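Local coordinates for 3-phosphoshikimate 1-carboxyvinyltransferase (Streptomyces sviceus, PDB 7M0O), which probably transfers the enolpyruvyl group of phosphoenolpyruvate to shikimate-3-phosphate on the pathway to chorismate, at residues A218-A223 with G249-D254. Numbering follows the deposited sequence.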
loop_
_atom_site.group_PDB
_atom_site.type_symbol
_atom_site.label_atom_id
_atom_site.label_comp_id
_atom_site.label_asym_id
_atom_site.label_seq_id
_atom_site.Cartn_x
_atom_site.Cartn_y
_atom_site.Cartn_z
ATOM N N ALA A 218 -0.681 1.866 -15.033
ATOM C CA ALA A 218 -1.723 2.498 -14.235
ATOM C C ALA A 218 -1.609 2.057 -12.778
ATOM O O ALA A 218 -1.549 0.852 -12.490
ATOM C CB ALA A 218 -3.104 2.137 -14.787
ATOM N N ILE A 219 -1.603 3.035 -11.873
ATOM C CA ILE A 219 -1.544 2.782 -10.434
ATOM C C ILE A 219 -2.951 2.506 -9.922
ATOM O O ILE A 219 -3.873 3.309 -10.137
ATOM C CB ILE A 219 -0.922 3.978 -9.692
ATOM C CG1 ILE A 219 0.502 4.246 -10.187
ATOM C CG2 ILE A 219 -0.973 3.750 -8.157
ATOM C CD1 ILE A 219 1.369 3.065 -10.071
ATOM N N GLU A 220 -3.112 1.382 -9.227
ATOM C CA GLU A 220 -4.418 1.043 -8.649
ATOM C C GLU A 220 -4.769 1.993 -7.505
ATOM O O GLU A 220 -3.906 2.341 -6.694
ATOM C CB GLU A 220 -4.428 -0.388 -8.104
ATOM C CG GLU A 220 -4.442 -1.472 -9.149
ATOM C CD GLU A 220 -4.232 -2.868 -8.568
ATOM O OE1 GLU A 220 -4.453 -3.095 -7.345
ATOM O OE2 GLU A 220 -3.835 -3.751 -9.352
ATOM N N PRO A 221 -6.029 2.415 -7.403
ATOM C CA PRO A 221 -6.478 3.058 -6.166
ATOM C C PRO A 221 -6.315 2.102 -4.995
ATOM O O PRO A 221 -6.394 0.883 -5.148
ATOM C CB PRO A 221 -7.960 3.363 -6.434
ATOM C CG PRO A 221 -8.089 3.322 -7.936
ATOM C CD PRO A 221 -7.092 2.330 -8.420
ATOM N N ASP A 222 -6.083 2.661 -3.817
ATOM C CA ASP A 222 -5.963 1.827 -2.630
ATOM C C ASP A 222 -7.249 1.030 -2.425
ATOM O O ASP A 222 -8.333 1.601 -2.250
ATOM C CB ASP A 222 -5.651 2.685 -1.405
ATOM C CG ASP A 222 -5.237 1.860 -0.204
ATOM O OD1 ASP A 222 -6.086 1.123 0.338
ATOM O OD2 ASP A 222 -4.066 1.965 0.217
ATOM N N ALA A 223 -7.119 -0.292 -2.454
ATOM C CA ALA A 223 -8.288 -1.161 -2.370
ATOM C C ALA A 223 -8.834 -1.273 -0.953
ATOM O O ALA A 223 -10.029 -1.532 -0.771
ATOM C CB ALA A 223 -7.948 -2.553 -2.914
ATOM N N GLY A 249 -7.699 -7.964 -12.983
ATOM C CA GLY A 249 -6.305 -8.303 -12.774
ATOM C C GLY A 249 -5.655 -7.603 -11.599
ATOM O O GLY A 249 -4.429 -7.489 -11.560
ATOM N N ALA A 250 -6.448 -7.154 -10.624
ATOM C CA ALA A 250 -5.923 -6.274 -9.589
ATOM C C ALA A 250 -4.903 -6.976 -8.708
ATOM O O ALA A 250 -5.067 -8.140 -8.329
ATOM C CB ALA A 250 -7.050 -5.727 -8.709
ATOM N N LEU A 251 -3.851 -6.231 -8.360
ATOM C CA LEU A 251 -2.777 -6.765 -7.532
ATOM C C LEU A 251 -3.137 -6.815 -6.055
ATOM O O LEU A 251 -2.594 -7.651 -5.332
ATOM C CB LEU A 251 -1.505 -5.932 -7.714
ATOM C CG LEU A 251 -0.950 -5.838 -9.134
ATOM C CD1 LEU A 251 0.475 -5.322 -9.107
ATOM C CD2 LEU A 251 -1.043 -7.184 -9.847
ATOM N N GLN A 252 -4.024 -5.938 -5.579
ATOM C CA GLN A 252 -4.306 -5.845 -4.152
ATOM C C GLN A 252 -5.357 -6.867 -3.741
ATOM O O GLN A 252 -6.470 -6.858 -4.271
ATOM C CB GLN A 252 -4.793 -4.442 -3.794
ATOM C CG GLN A 252 -3.724 -3.362 -3.960
ATOM C CD GLN A 252 -4.346 -1.993 -3.868
ATOM O OE1 GLN A 252 -4.459 -1.412 -2.783
ATOM N NE2 GLN A 252 -4.799 -1.491 -4.994
ATOM N N GLY A 253 -5.010 -7.722 -2.768
ATOM C CA GLY A 253 -5.947 -8.733 -2.290
ATOM C C GLY A 253 -7.223 -8.177 -1.668
ATOM O O GLY A 253 -8.262 -8.857 -1.658
ATOM N N ASP A 254 -7.184 -6.945 -1.156
ATOM C CA ASP A 254 -8.381 -6.468 -0.468
ATOM C C ASP A 254 -9.527 -6.155 -1.418
ATOM O O ASP A 254 -10.645 -5.942 -0.933
ATOM C CB ASP A 254 -8.077 -5.230 0.380
ATOM C CG ASP A 254 -7.403 -5.577 1.698
ATOM O OD1 ASP A 254 -7.197 -6.784 1.984
ATOM O OD2 ASP A 254 -7.050 -4.639 2.435
HETATM O O HOH W 1 -12.153 -3.419 -1.448
#
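The extended side chain of Q252 runs antiparallel to that of E220, its amide tilted only 24° from the carboxylate. The two meet in the hinge region of the two-domain EPSP synthase fold, where segment 218-223 leads into helix 223-235 and segment 249-254 toward helix 257-263. Glutamine suits its place because one amide can give and accept at once. NE2 of Q252 donates almost straight to OE1 of E220, on the anti lone pair, at 2.9 Å. It also donates to O of P221, 2.9 Å away, from above the carbonyl plane. Both acceptors lie close to the plane of the amide, and together with the bond that OE1 of Q252 accepts from N of A223 at 2.9 Å they fix its rotation. Were this glutamine an alanine, N of A223 and O of P221 would probably be left without these mates and the E220 carboxylate less firmly fixed. Glutamate, with two acceptor oxygens, grips the backbone as well: CG lies beside its own N (chi1 -73°), and the extended chain carries OE2 to N of L251, 2.7 Å away, on the syn lone pair. N of Q252 adds a weak bond to OE1 of E220. OD1 of D222 caps helix 223-235 by accepting from N of T225; OD2 of D254 hydrogen-bonds OG of S224, and its side chain touches D295, the probable proton acceptor. Small A223 lets the backbones draw close, its CB 4.2 Å from CB of D254; one water donates to O of A223 and, at 3.0 Å, to O of D254.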